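Local coordinates for foldase protein PrsA (Bacillus subtilis, PDB 4WO7) that helps secreted proteins to fold outside the cell after translocation and has peptidyl-prolyl cis-trans isomerase activity that is not essential for its function in vivo, at residues G166-E171 with E176-A181; L40-V45 with L92-A97. All coordinates share one frame; numbering follows the deposited sequence.

The two contacts lie on opposite sides of the chain's centre, with their own centres 39 Å apart and their nearest atoms about 18 Å apart. Contact 2 comes first along the chain and is complete before contact 1 begins. It joins helix 21-49 to helix 81-101 in the helical part of the molecule, where residues 40-45 also meet the second subunit. Contact 1 is local, with four residues between its segments, and joins an outermost strand of the four-stranded sheet of the isomerase domain to helix 176-183. They share no helix, strand or sheet: contact 2 belongs to the dimeric helical part, and contact 1 to the isomerase fold, with no other chain touching its segments.

Contact 1. Residues G166-E171 with E176-A181; sequences GWFAKE and ETFSKA
Phe168 and Phe178 meet where strand 164-169, an outermost strand of the sheet, faces helix 176-183 inside the parvulin-type (PpiC) isomerase fold. The strand pairs with strand 119-127 in its antiparallel four-stranded sheet, and the helix follows after a short loop, residues 176-181 running at 101° to residues 166-169.

The apolar contact is aromatic. The CZ end of the Phe168 ring comes within 4.1 Å of Phe178 CE2, at the edge of the Phe178 ring, and the two side chains cross at about a right angle. Phe178 starts out along the flank of its helix, but with CG anti to the backbone N (chi1 175°) its ring swings nearer to the strand. The methylene of Ser179 completes this patch, its CB lying 4.3 Å from Phe168 CE2, at that ring's edge. Large rings suit this buried site: Phe168 packs over the neighbouring strand at Ile120 and Ala122, while Phe178 carries the helix onto strand 200-207 at His201 and Ile203. Small Ser179, pointing toward residues 166-171, lets the two backbones come close, with its CA 5.4 Å from the CA of Lys170.

On the exposed side, Lys170 also touches Phe183 of the same helix, which suits a residue with an apolar stem and a charged end. Lys180 and Glu176, one turn apart, form a long salt bridge suited to a solvent-facing helix surface.

The polar contact across the segments is less certain. The Ser179 hydroxyl is hydrogen-bonded to Asp175 O, one turn back, and Ser179 OG stands 3.3 Å from its second possible acceptor, Lys170 O.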
# COMPACT_ATOMS: atom_id res chain seq x y z
N GLY A 166 -14.68 -3.76 -20.59
CA GLY A 166 -14.30 -2.43 -21.02
C GLY A 166 -13.51 -2.50 -22.32
O GLY A 166 -13.54 -3.52 -23.02
N TRP A 167 -12.81 -1.42 -22.65
CA TRP A 167 -12.03 -1.34 -23.89
C TRP A 167 -10.66 -1.99 -23.75
O TRP A 167 -10.08 -2.02 -22.66
CB TRP A 167 -11.84 0.11 -24.32
CG TRP A 167 -13.11 0.81 -24.70
CD1 TRP A 167 -13.95 1.50 -23.87
CD2 TRP A 167 -13.69 0.89 -26.01
NE1 TRP A 167 -15.01 2.00 -24.59
CE2 TRP A 167 -14.87 1.64 -25.90
CE3 TRP A 167 -13.31 0.40 -27.27
CZ2 TRP A 167 -15.69 1.91 -27.00
CZ3 TRP A 167 -14.13 0.68 -28.35
CH2 TRP A 167 -15.30 1.42 -28.21
N PHE A 168 -10.15 -2.52 -24.86
CA PHE A 168 -8.81 -3.11 -24.89
C PHE A 168 -8.36 -3.28 -26.33
O PHE A 168 -9.18 -3.50 -27.22
CB PHE A 168 -8.82 -4.45 -24.18
CG PHE A 168 -9.71 -5.46 -24.85
CD1 PHE A 168 -11.09 -5.43 -24.66
CD2 PHE A 168 -9.17 -6.43 -25.67
CE1 PHE A 168 -11.90 -6.36 -25.29
CE2 PHE A 168 -9.98 -7.36 -26.29
CZ PHE A 168 -11.34 -7.33 -26.10
N ALA A 169 -7.05 -3.21 -26.56
CA ALA A 169 -6.52 -3.39 -27.91
C ALA A 169 -6.12 -4.85 -28.12
O ALA A 169 -6.18 -5.65 -27.19
CB ALA A 169 -5.33 -2.47 -28.14
N LYS A 170 -5.71 -5.19 -29.34
CA LYS A 170 -5.39 -6.57 -29.70
C LYS A 170 -3.99 -6.97 -29.29
O LYS A 170 -3.71 -8.15 -29.04
CB LYS A 170 -5.52 -6.75 -31.21
CG LYS A 170 -5.55 -8.19 -31.66
CD LYS A 170 -5.90 -8.33 -33.15
CE LYS A 170 -4.75 -7.95 -34.08
NZ LYS A 170 -5.10 -8.19 -35.51
N GLU A 171 -3.14 -5.97 -29.22
CA GLU A 171 -1.73 -6.13 -28.92
C GLU A 171 -1.43 -6.64 -27.52
O GLU A 171 -0.74 -7.64 -27.34
CB GLU A 171 -1.04 -4.81 -29.15
CG GLU A 171 0.36 -4.80 -28.67
CD GLU A 171 1.32 -5.72 -29.50
OE1 GLU A 171 0.87 -6.34 -30.47
OE2 GLU A 171 2.56 -5.88 -29.26
N GLU A 176 -3.08 -13.23 -25.44
CA GLU A 176 -3.11 -13.24 -26.91
C GLU A 176 -4.11 -14.25 -27.45
O GLU A 176 -4.61 -14.09 -28.56
CB GLU A 176 -1.74 -13.55 -27.50
CG GLU A 176 -0.78 -12.39 -27.50
CD GLU A 176 0.51 -12.71 -28.23
OE1 GLU A 176 0.44 -13.45 -29.24
OE2 GLU A 176 1.59 -12.35 -27.73
N THR A 177 -4.40 -15.29 -26.68
CA THR A 177 -5.37 -16.29 -27.12
C THR A 177 -6.77 -15.70 -27.10
O THR A 177 -7.58 -15.96 -27.99
CB THR A 177 -5.36 -17.56 -26.23
OG1 THR A 177 -4.01 -17.99 -26.00
CG2 THR A 177 -6.14 -18.67 -26.90
N PHE A 178 -7.05 -14.91 -26.07
CA PHE A 178 -8.36 -14.30 -25.91
C PHE A 178 -8.61 -13.14 -26.86
O PHE A 178 -9.63 -13.10 -27.55
CB PHE A 178 -8.54 -13.81 -24.48
CG PHE A 178 -9.82 -13.07 -24.25
CD1 PHE A 178 -10.96 -13.76 -23.91
CD2 PHE A 178 -9.88 -11.70 -24.43
CE1 PHE A 178 -12.15 -13.09 -23.71
CE2 PHE A 178 -11.07 -11.02 -24.24
CZ PHE A 178 -12.21 -11.72 -23.88
N SER A 179 -7.67 -12.20 -26.90
CA SER A 179 -7.85 -10.97 -27.68
C SER A 179 -7.87 -11.21 -29.18
O SER A 179 -8.60 -10.55 -29.91
CB SER A 179 -6.75 -9.97 -27.32
OG SER A 179 -5.46 -10.51 -27.57
N LYS A 180 -7.07 -12.17 -29.63
CA LYS A 180 -7.05 -12.54 -31.04
C LYS A 180 -8.44 -13.03 -31.43
O LYS A 180 -8.99 -12.64 -32.45
CB LYS A 180 -6.00 -13.62 -31.28
CG LYS A 180 -4.59 -13.08 -31.36
CD LYS A 180 -3.57 -14.18 -31.60
CE LYS A 180 -2.18 -13.60 -31.78
NZ LYS A 180 -1.17 -14.68 -31.99
N ALA A 181 -8.99 -13.89 -30.58
CA ALA A 181 -10.33 -14.43 -30.77
C ALA A 181 -11.40 -13.35 -30.67
O ALA A 181 -12.41 -13.39 -31.38
CB ALA A 181 -10.60 -15.52 -29.75

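Contact 2. Residues L40-V45 with L92-A97; sequences LVQEKV and LLTQKA
Leu93 reaches across to the backbone of the facing helix, its CD1 methyl lying 3.9 Å from Glu43 O. The side chain leaves its helix in the direction of residues 40-45, with CG anti to the carbonyl carbon and beside the backbone N (chi1 -74°), which brings CD1 up to that oxygen. This is van der Waals contact between a methyl and a carbonyl oxygen. A leucine suits the buried position because its branched, wholly apolar end can meet several neighbours at once: beyond residues 40-45 it also touches Leu46 and Asp47 of the same helix, and Val52.

Helix 21-49 and helix 81-101 come together here as one helix pair of the mainly helical part of PrsA, apart from the sheet of the isomerase domain. The backbones come fairly close, Glu43 CA lying 7.1 Å from Leu93 CA, yet few side chains meet and just 103 Å² is buried between the segments. Glu43 offers its carbonyl oxygen to Leu93, while its carboxylate end leads away from the partner helix.

The second touch is lighter. Gln42 OE1 lies 4.4 Å from the CG2 methyl of Thr94, and both residues use their polar atoms elsewhere. The buried Gln42 amide is satisfied at each end, OE1 by Tyr90 OH and NE2 by Gln235 OE1, so a glutamine here ties three helices together, whereas Thr94 OG1 bonds back to Glu91 O and Tyr90 O and leaves its methyl to face Gln42. Beyond helix 21-49 lies the second subunit, where Lys44 NZ forms a salt bridge with Glu23 OE1 of that chain.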
# COMPACT_ATOMS: atom_id res chain seq x y z
N LEU A 40 -14.75 13.75 9.01
CA LEU A 40 -15.83 14.27 9.84
C LEU A 40 -16.39 15.59 9.33
O LEU A 40 -17.60 15.80 9.24
CB LEU A 40 -15.34 14.47 11.28
CG LEU A 40 -15.07 13.22 12.11
CD1 LEU A 40 -14.39 13.59 13.42
CD2 LEU A 40 -16.38 12.46 12.37
N VAL A 41 -15.48 16.49 8.99
CA VAL A 41 -15.83 17.81 8.50
C VAL A 41 -16.48 17.72 7.12
O VAL A 41 -17.49 18.37 6.85
CB VAL A 41 -14.59 18.71 8.50
CG1 VAL A 41 -14.81 19.97 7.69
CG2 VAL A 41 -14.19 19.04 9.94
N GLN A 42 -15.88 16.93 6.23
CA GLN A 42 -16.44 16.76 4.89
C GLN A 42 -17.83 16.12 4.87
O GLN A 42 -18.70 16.54 4.11
CB GLN A 42 -15.50 15.93 4.02
CG GLN A 42 -14.25 16.68 3.58
CD GLN A 42 -13.33 15.84 2.71
OE1 GLN A 42 -13.66 14.70 2.37
NE2 GLN A 42 -12.18 16.40 2.36
N GLU A 43 -18.05 15.12 5.71
CA GLU A 43 -19.35 14.47 5.73
C GLU A 43 -20.41 15.37 6.36
O GLU A 43 -21.59 15.23 6.06
CB GLU A 43 -19.30 13.12 6.46
CG GLU A 43 -19.20 13.17 7.97
CD GLU A 43 -18.92 11.80 8.56
OE1 GLU A 43 -18.65 10.85 7.79
OE2 GLU A 43 -18.97 11.65 9.80
N LYS A 44 -19.99 16.30 7.21
CA LYS A 44 -20.93 17.29 7.75
C LYS A 44 -21.30 18.32 6.72
O LYS A 44 -22.48 18.61 6.50
CB LYS A 44 -20.34 18.01 8.96
CG LYS A 44 -20.53 17.33 10.28
CD LYS A 44 -20.19 18.29 11.40
CE LYS A 44 -20.55 17.71 12.74
NZ LYS A 44 -19.70 16.54 13.06
N VAL A 45 -20.29 18.89 6.07
CA VAL A 45 -20.51 19.95 5.11
C VAL A 45 -21.29 19.40 3.93
O VAL A 45 -22.29 19.99 3.51
CB VAL A 45 -19.18 20.60 4.66
CG1 VAL A 45 -19.36 21.47 3.42
CG2 VAL A 45 -18.59 21.41 5.81
N LEU A 92 -20.88 8.24 -1.09
CA LEU A 92 -21.93 8.76 -1.96
C LEU A 92 -21.92 10.29 -1.94
O LEU A 92 -22.14 10.92 -2.97
CB LEU A 92 -23.31 8.24 -1.54
CG LEU A 92 -23.59 6.74 -1.72
CD1 LEU A 92 -24.94 6.35 -1.12
CD2 LEU A 92 -23.55 6.34 -3.18
N LEU A 93 -21.67 10.87 -0.78
CA LEU A 93 -21.56 12.33 -0.67
C LEU A 93 -20.38 12.88 -1.47
O LEU A 93 -20.54 13.84 -2.23
CB LEU A 93 -21.41 12.76 0.79
CG LEU A 93 -22.67 12.67 1.64
CD1 LEU A 93 -22.32 12.87 3.10
CD2 LEU A 93 -23.70 13.71 1.20
N THR A 94 -19.21 12.28 -1.31
CA THR A 94 -18.02 12.75 -2.02
C THR A 94 -18.20 12.54 -3.52
O THR A 94 -17.62 13.26 -4.34
CB THR A 94 -16.74 12.01 -1.54
OG1 THR A 94 -16.94 10.60 -1.65
CG2 THR A 94 -16.43 12.36 -0.08
N GLN A 95 -19.02 11.56 -3.88
CA GLN A 95 -19.33 11.29 -5.27
C GLN A 95 -20.21 12.40 -5.84
O GLN A 95 -20.00 12.88 -6.95
CB GLN A 95 -20.03 9.94 -5.41
CG GLN A 95 -19.08 8.76 -5.37
CD GLN A 95 -18.28 8.63 -6.65
OE1 GLN A 95 -18.84 8.49 -7.74
NE2 GLN A 95 -16.97 8.72 -6.53
N LYS A 96 -21.21 12.80 -5.06
CA LYS A 96 -22.15 13.82 -5.48
C LYS A 96 -21.42 15.16 -5.59
O LYS A 96 -21.68 15.95 -6.50
CB LYS A 96 -23.34 13.91 -4.53
CG LYS A 96 -24.38 12.83 -4.77
CD LYS A 96 -25.66 13.08 -3.99
CE LYS A 96 -26.82 12.28 -4.55
NZ LYS A 96 -28.08 12.56 -3.81
N ALA A 97 -20.52 15.41 -4.64
CA ALA A 97 -19.70 16.61 -4.65
C ALA A 97 -18.85 16.66 -5.91
O ALA A 97 -18.73 17.70 -6.54
CB ALA A 97 -18.81 16.67 -3.41